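D-methionine-binding lipoprotein MetQ (Escherichia coli, PDB 4YAH) captures methionine as the solute-binding lipoprotein of an ATP-driven ABC permease that transports D-methionine. Local coordinates at residues Q43-V48 against N260-G265; V133-D138 against G143-L148; V161-T166 against E224-N229. One frame throughout, in Å; residues are numbered along the deposited sequence.

Interaction 1 (Q43-V48 against N260-G265); sequences QQVAEV and NKVFNG
Val262 meets Gln44 and Val45 in a rotamer that is uncommon for a valine on a helix: CG1 sits between the backbone N and the carbonyl carbon (chi1 71°). Both methyls are thereby turned to the neighbouring helix. Val262 CG1 lies 4.0 Å from Val45 CG2, while Val262 CG2 comes within 3.7 Å of Gln44 OE1, at the end of an extended glutamine chain. The contact forms just where helix 253-262 stops. Phe263 has already left helical backbone angles, and a Schellman motif with Asn264 as its C-prime residue closes the helix, Gly265 N bonding to Asn260 O. The Phe263 ring swings back toward helix 41-57, where its CE2 approaches Val45 CG2 obliquely at 3.9 Å. One valine methyl thus serves two partners, and Val45 also packs on Val255 and Ala259, two turns and one turn earlier in the second helix. The same phenylalanine touches Glu42 and meets the ring of Tyr112, both residues of the methionine pocket. With no hydrogen bond between the segments and Gln44 OE1 meeting a methyl of Val262 across the contact, helix 41-57 and the C-terminal end of helix 253-262 are joined here mainly by apolar packing.

Interaction 2 (V133-D138 against G143-L148); sequences VAVPND and GRSLLL. With MET (methionine), chain B.
Ser145 overlaps the end of the strand at Val135 and Pro136, its CB resting 3.8 Å from Val135 CG1 and its OG 3.2 Å from Pro136 CD. This is the beta-alpha unit of the lobe built on the five-stranded sheet, in the two-lobed fold of periplasmic binding proteins: strand 132-136 runs into a short turn and returns over the sheet as helix 139-151. The closest pair of CA atoms belongs to Val135 and Ser145, 6.4 Å apart, a closeness that the small serine side chain allows. Its hydroxyl lies beside the backbone N (chi1 -63°), against the proline ring, but its polar need is met inside the helix, where OG hydrogen-bonds to Asn141 O one turn back. Asp138 stands at the N-cap, caps a backbone N at the start of the helix and holds Asn141 ND2 through OD2. Val135 also packs on Leu142 and on Ile179 of the adjacent parallel strand, so the buried seam continues beyond Ser145.

One residue before the serine, Arg144 leaves the helix in another direction, toward the bound methionine. Its chain is extended from CG to NE, with CG anti to the backbone N (chi1 177°), and carries the guanidinium to the ligand carboxylate. Glu221 forms a salt bridge with NH2 and would be expected to steady the group and partly balance its charge. The carboxylate meets the guanidinium at its edge, with the methionine C in plane, and the grip is one-pronged: NH1 donates to methionine OXT at 2.8 Å with an N-H...O angle of 136°, whereas NH2 stays 4.1 Å from OXT.

Interaction 3 (V161-T166 against E224-N229); sequences VGLLPT and ESPYVN. With MET (methionine), chain B.
The ring of Tyr227 carries Pro226 CG on one face, 3.7 Å above the plane and offset toward the rim, and Leu163 reaches its phenolic end from that same side. The guanidinium of Arg144 makes a cation-pi contact on the opposite face, and a water lies in plane at the edge. Segment 161-166 holds a type II' beta turn from Val161 to Leu164, with Gly162 at positive phi; segment 224-229 belongs to a crossover between the two lobes of the binding-protein fold. Leu163 CD2 touches both partners, at 4.0 Å from Pro226 CG and 3.9 Å from Tyr227 OH. The leucine and tyrosine side chains lie alongside, pointing opposite ways.

The polar part of the junction passes through the water, which accepts from Tyr227 OH at 2.7 Å and donates to Leu163 O at 2.7 Å. On the other segment, an ST turn shapes the backbone leading into Tyr227: Tyr227 N donates to Ser225 OG at 3.1 Å. Two residues on, Asn229 of the methionine pocket turns its CG anti to the carbonyl carbon (chi1 -76°), which brings the amide to both ends of the ligand's amino-acid group. Its OD1 accepts from the methionine N at 2.8 Å, and its ND2 donates almost straight to the methionine O, at 2.9 Å and 166°, with a weak further bond from ND2 to Tyr227 O.

How the interactions relate
From the N terminus, the chain passes through 43-48 in the lobe of the six-stranded sheet, and interaction 1 closes only when 260-265 returns to that lobe near the C terminus. Interactions 2 and 3 both fall within this long excursion, one after the other and without crossing. Interaction 2 closes a short loop in the five-stranded lobe. Interaction 3 then joins a loop of that lobe to the crossover leading back to strand 229-234. These two lie about 10 Å apart between centres and touch, Leu146 CD1 lying 3.4 Å from Thr166 C; each also bonds the methionine. Interaction 1 touches neither, across the chain's centre from both.

Interaction 1 (Q43-V48 against N260-G265)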
# COMPACT_ATOMS: atom_id res chain seq x y z
N GLN A 43 -6.85 8.95 1.48
CA GLN A 43 -8.18 9.54 1.43
C GLN A 43 -8.11 10.98 0.90
O GLN A 43 -8.95 11.40 0.12
CB GLN A 43 -8.85 9.52 2.80
CG GLN A 43 -10.26 10.12 2.77
CD GLN A 43 -10.85 10.29 4.15
OE1 GLN A 43 -10.33 9.75 5.13
NE2 GLN A 43 -11.94 11.04 4.24
N GLN A 44 -7.10 11.73 1.35
CA GLN A 44 -6.94 13.10 0.88
C GLN A 44 -6.77 13.13 -0.64
O GLN A 44 -7.35 13.97 -1.31
CB GLN A 44 -5.74 13.78 1.53
CG GLN A 44 -5.84 13.91 3.04
CD GLN A 44 -4.54 14.44 3.62
OE1 GLN A 44 -3.95 15.38 3.09
NE2 GLN A 44 -4.07 13.81 4.70
N VAL A 45 -5.97 12.21 -1.18
CA VAL A 45 -5.73 12.17 -2.62
C VAL A 45 -7.03 11.80 -3.32
O VAL A 45 -7.36 12.36 -4.35
CB VAL A 45 -4.61 11.17 -2.95
CG1 VAL A 45 -4.42 11.00 -4.45
CG2 VAL A 45 -3.30 11.64 -2.32
N ALA A 46 -7.77 10.85 -2.75
CA ALA A 46 -9.03 10.40 -3.35
C ALA A 46 -10.04 11.54 -3.37
O ALA A 46 -10.86 11.62 -4.29
CB ALA A 46 -9.58 9.21 -2.60
N GLU A 47 -9.97 12.40 -2.35
CA GLU A 47 -10.86 13.56 -2.31
C GLU A 47 -10.60 14.48 -3.51
O GLU A 47 -11.52 15.09 -4.03
CB GLU A 47 -10.70 14.32 -0.98
CG GLU A 47 -11.39 13.62 0.17
CD GLU A 47 -11.35 14.41 1.46
OE1 GLU A 47 -10.93 15.59 1.43
OE2 GLU A 47 -11.75 13.84 2.50
N VAL A 48 -9.35 14.56 -3.96
CA VAL A 48 -9.05 15.37 -5.12
C VAL A 48 -9.67 14.71 -6.37
O VAL A 48 -10.22 15.39 -7.23
CB VAL A 48 -7.54 15.56 -5.28
CG1 VAL A 48 -7.20 16.34 -6.54
CG2 VAL A 48 -6.99 16.29 -4.06
N ASN A 260 1.90 14.12 -4.71
CA ASN A 260 3.33 14.38 -4.66
C ASN A 260 3.63 15.29 -3.48
O ASN A 260 4.69 15.18 -2.84
CB ASN A 260 3.80 15.01 -5.97
CG ASN A 260 5.29 15.31 -5.96
OD1 ASN A 260 6.13 14.42 -5.77
ND2 ASN A 260 5.63 16.58 -6.17
N LYS A 261 2.69 16.17 -3.18
CA LYS A 261 2.81 17.05 -2.03
C LYS A 261 2.67 16.28 -0.72
O LYS A 261 3.60 16.25 0.09
CB LYS A 261 1.75 18.15 -2.11
CG LYS A 261 1.94 19.29 -1.13
CD LYS A 261 3.27 19.99 -1.33
CE LYS A 261 3.22 21.44 -0.87
NZ LYS A 261 2.65 21.60 0.50
N VAL A 262 1.53 15.64 -0.52
CA VAL A 262 1.26 15.01 0.77
C VAL A 262 2.19 13.84 1.05
O VAL A 262 2.51 13.58 2.20
CB VAL A 262 -0.21 14.55 0.89
CG1 VAL A 262 -0.49 13.36 0.01
CG2 VAL A 262 -0.55 14.24 2.36
N PHE A 263 2.67 13.14 0.01
CA PHE A 263 3.59 12.02 0.23
C PHE A 263 5.06 12.44 0.07
O PHE A 263 5.94 11.59 0.02
CB PHE A 263 3.27 10.85 -0.72
CG PHE A 263 1.97 10.16 -0.39
CD1 PHE A 263 1.85 9.43 0.77
CD2 PHE A 263 0.87 10.26 -1.24
CE1 PHE A 263 0.66 8.81 1.10
CE2 PHE A 263 -0.32 9.64 -0.92
CZ PHE A 263 -0.44 8.92 0.24
N ASN A 264 5.30 13.74 -0.02
CA ASN A 264 6.66 14.26 -0.08
C ASN A 264 7.54 13.49 -1.09
O ASN A 264 8.62 12.98 -0.76
CB ASN A 264 7.26 14.22 1.33
CG ASN A 264 8.63 14.88 1.41
OD1 ASN A 264 8.88 15.89 0.75
ND2 ASN A 264 9.52 14.30 2.21
N GLY A 265 7.04 13.37 -2.32
CA GLY A 265 7.78 12.71 -3.40
C GLY A 265 7.72 11.19 -3.37
O GLY A 265 8.31 10.53 -4.22

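Interaction 2 (V133-D138 against G143-L148)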
# COMPACT_ATOMS: atom_id res chain seq x y z
N VAL A 133 12.07 -6.69 14.48
CA VAL A 133 11.82 -5.89 13.29
C VAL A 133 10.40 -6.21 12.85
O VAL A 133 10.10 -7.36 12.56
CB VAL A 133 12.81 -6.21 12.16
CG1 VAL A 133 12.47 -5.42 10.91
CG2 VAL A 133 14.24 -5.91 12.64
N ALA A 134 9.54 -5.20 12.83
CA ALA A 134 8.13 -5.40 12.50
C ALA A 134 7.91 -5.26 11.00
O ALA A 134 8.47 -4.36 10.36
CB ALA A 134 7.25 -4.43 13.27
N VAL A 135 7.09 -6.16 10.46
CA VAL A 135 6.71 -6.13 9.06
C VAL A 135 5.23 -6.49 8.91
O VAL A 135 4.65 -7.14 9.78
CB VAL A 135 7.55 -7.11 8.22
CG1 VAL A 135 9.04 -6.77 8.31
CG2 VAL A 135 7.30 -8.54 8.70
N PRO A 136 4.62 -6.09 7.79
CA PRO A 136 3.24 -6.52 7.53
C PRO A 136 3.10 -8.04 7.47
O PRO A 136 4.04 -8.70 7.01
CB PRO A 136 2.91 -5.91 6.16
CG PRO A 136 4.03 -5.00 5.81
CD PRO A 136 5.19 -5.30 6.69
N ASN A 137 1.94 -8.58 7.85
CA ASN A 137 1.80 -10.04 7.91
C ASN A 137 1.01 -10.68 6.76
O ASN A 137 0.82 -11.89 6.75
CB ASN A 137 1.16 -10.43 9.24
CG ASN A 137 -0.30 -10.00 9.35
OD1 ASN A 137 -0.86 -9.34 8.47
ND2 ASN A 137 -0.91 -10.38 10.46
N ASP A 138 0.57 -9.89 5.79
CA ASP A 138 -0.11 -10.46 4.63
C ASP A 138 0.96 -10.92 3.63
O ASP A 138 2.04 -10.33 3.56
CB ASP A 138 -1.06 -9.43 4.01
CG ASP A 138 -0.33 -8.20 3.52
OD1 ASP A 138 0.00 -7.34 4.38
OD2 ASP A 138 -0.07 -8.13 2.29
N GLY A 143 6.36 -10.49 1.93
CA GLY A 143 7.41 -10.88 1.00
C GLY A 143 8.18 -9.67 0.58
O GLY A 143 9.40 -9.65 0.57
N ARG A 144 7.44 -8.62 0.25
CA ARG A 144 8.01 -7.36 -0.14
C ARG A 144 8.97 -6.78 0.90
O ARG A 144 10.04 -6.26 0.56
CB ARG A 144 6.87 -6.39 -0.40
CG ARG A 144 7.26 -5.00 -0.75
CD ARG A 144 6.03 -4.14 -0.84
NE ARG A 144 6.30 -2.84 -1.43
CZ ARG A 144 5.40 -1.88 -1.57
NH1 ARG A 144 4.15 -2.06 -1.11
NH2 ARG A 144 5.74 -0.74 -2.14
N SER A 145 8.56 -6.85 2.16
CA SER A 145 9.38 -6.37 3.28
C SER A 145 10.63 -7.18 3.44
O SER A 145 11.71 -6.63 3.66
CB SER A 145 8.56 -6.39 4.56
OG SER A 145 7.46 -5.50 4.43
N LEU A 146 10.51 -8.49 3.33
CA LEU A 146 11.70 -9.34 3.44
C LEU A 146 12.67 -9.08 2.29
O LEU A 146 13.89 -9.07 2.49
CB LEU A 146 11.29 -10.81 3.49
CG LEU A 146 10.52 -11.23 4.73
CD1 LEU A 146 10.16 -12.67 4.61
CD2 LEU A 146 11.32 -11.01 6.00
N LEU A 147 12.15 -8.85 1.08
CA LEU A 147 13.02 -8.51 -0.04
C LEU A 147 13.76 -7.19 0.23
O LEU A 147 14.91 -7.05 -0.14
CB LEU A 147 12.21 -8.43 -1.33
CG LEU A 147 11.75 -9.80 -1.80
CD1 LEU A 147 10.69 -9.63 -2.89
CD2 LEU A 147 12.91 -10.65 -2.29
N LEU A 148 13.09 -6.25 0.90
CA LEU A 148 13.72 -4.97 1.22
C LEU A 148 14.83 -5.17 2.26
O LEU A 148 15.92 -4.59 2.14
CB LEU A 148 12.68 -3.96 1.69
CG LEU A 148 13.21 -2.56 2.05
CD1 LEU A 148 14.04 -1.96 0.94
CD2 LEU A 148 12.06 -1.63 2.38
N MET B . -0.71 1.40 -0.54
CA MET B . -0.10 0.12 -0.18
C MET B . 1.31 0.07 -0.73
O MET B . 1.49 0.36 -1.91
CB MET B . -0.92 -1.04 -0.73
CG MET B . -0.47 -2.42 -0.25
SD MET B . -1.44 -3.78 -0.92
CE MET B . -2.95 -3.61 0.02
OXT MET B . 2.25 -0.29 0.00

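Interaction 3 (V161-T166 against E224-N229)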
# COMPACT_ATOMS: atom_id res chain seq x y z
N VAL A 161 12.43 -17.53 -4.47
CA VAL A 161 11.27 -17.12 -3.67
C VAL A 161 10.33 -16.19 -4.42
O VAL A 161 9.16 -16.08 -4.07
CB VAL A 161 11.69 -16.40 -2.36
CG1 VAL A 161 12.35 -17.37 -1.41
CG2 VAL A 161 12.59 -15.20 -2.64
N GLY A 162 10.84 -15.50 -5.44
CA GLY A 162 10.04 -14.57 -6.21
C GLY A 162 9.56 -13.43 -5.32
O GLY A 162 10.35 -12.84 -4.56
N LEU A 163 8.26 -13.15 -5.40
CA LEU A 163 7.64 -12.08 -4.62
C LEU A 163 7.12 -12.54 -3.27
O LEU A 163 6.67 -11.72 -2.48
CB LEU A 163 6.48 -11.45 -5.40
CG LEU A 163 6.84 -10.75 -6.70
CD1 LEU A 163 5.61 -10.05 -7.27
CD2 LEU A 163 7.97 -9.75 -6.49
N LEU A 164 7.17 -13.85 -3.02
CA LEU A 164 6.51 -14.41 -1.85
C LEU A 164 7.46 -15.15 -0.89
O LEU A 164 7.12 -16.21 -0.37
CB LEU A 164 5.39 -15.35 -2.30
CG LEU A 164 4.31 -14.62 -3.12
CD1 LEU A 164 3.31 -15.61 -3.72
CD2 LEU A 164 3.56 -13.60 -2.27
N PRO A 165 8.62 -14.56 -0.60
CA PRO A 165 9.36 -15.18 0.49
C PRO A 165 8.61 -15.10 1.83
O PRO A 165 7.82 -14.18 2.04
CB PRO A 165 10.65 -14.36 0.55
CG PRO A 165 10.25 -13.01 0.07
CD PRO A 165 9.20 -13.26 -1.00
N THR A 166 8.86 -16.07 2.70
CA THR A 166 8.39 -16.03 4.09
C THR A 166 9.58 -16.03 5.02
O THR A 166 10.72 -16.12 4.58
CB THR A 166 7.50 -17.22 4.44
OG1 THR A 166 8.30 -18.39 4.52
CG2 THR A 166 6.40 -17.41 3.41
N GLU A 224 11.23 1.59 -8.96
CA GLU A 224 10.88 0.52 -9.89
C GLU A 224 10.56 -0.76 -9.14
O GLU A 224 11.43 -1.43 -8.60
CB GLU A 224 12.01 0.26 -10.89
CG GLU A 224 11.69 -0.86 -11.87
CD GLU A 224 10.44 -0.57 -12.68
OE1 GLU A 224 10.42 0.47 -13.36
OE2 GLU A 224 9.46 -1.36 -12.61
N SER A 225 9.28 -1.11 -9.12
CA SER A 225 8.84 -2.29 -8.40
C SER A 225 7.54 -2.76 -9.00
O SER A 225 6.94 -2.04 -9.78
CB SER A 225 8.63 -1.97 -6.92
OG SER A 225 7.39 -1.30 -6.77
N PRO A 226 7.10 -3.96 -8.63
CA PRO A 226 5.80 -4.42 -9.13
C PRO A 226 4.61 -3.90 -8.34
O PRO A 226 3.52 -4.44 -8.55
CB PRO A 226 5.90 -5.94 -8.99
CG PRO A 226 6.84 -6.15 -7.88
CD PRO A 226 7.82 -5.03 -7.93
N TYR A 227 4.77 -2.88 -7.50
CA TYR A 227 3.73 -2.58 -6.52
C TYR A 227 2.89 -1.34 -6.82
O TYR A 227 2.34 -0.72 -5.92
CB TYR A 227 4.38 -2.47 -5.12
CG TYR A 227 5.10 -3.74 -4.73
CD1 TYR A 227 4.40 -4.90 -4.47
CD2 TYR A 227 6.48 -3.78 -4.64
CE1 TYR A 227 5.05 -6.07 -4.15
CE2 TYR A 227 7.14 -4.94 -4.31
CZ TYR A 227 6.43 -6.07 -4.05
OH TYR A 227 7.09 -7.22 -3.71
N VAL A 228 2.71 -1.01 -8.10
CA VAL A 228 1.81 0.09 -8.43
C VAL A 228 0.42 -0.26 -7.89
O VAL A 228 -0.03 -1.40 -8.01
CB VAL A 228 1.78 0.38 -9.95
CG1 VAL A 228 1.13 -0.77 -10.72
CG2 VAL A 228 1.10 1.70 -10.21
N ASN A 229 -0.22 0.71 -7.24
CA ASN A 229 -1.55 0.50 -6.70
C ASN A 229 -2.58 0.60 -7.84
O ASN A 229 -2.27 1.10 -8.93
CB ASN A 229 -1.86 1.52 -5.59
CG ASN A 229 -1.17 1.20 -4.27
OD1 ASN A 229 -1.66 1.58 -3.21
ND2 ASN A 229 -0.02 0.52 -4.33
N MET B . -0.71 1.40 -0.54
CA MET B . -0.10 0.12 -0.18
C MET B . 1.31 0.07 -0.73
O MET B . 1.49 0.36 -1.91
CB MET B . -0.92 -1.04 -0.73
CG MET B . -0.47 -2.42 -0.25
SD MET B . -1.44 -3.78 -0.92
CE MET B . -2.95 -3.61 0.02
OXT MET B . 2.25 -0.29 0.00
O HOH W 1 5.57 -9.25 -2.82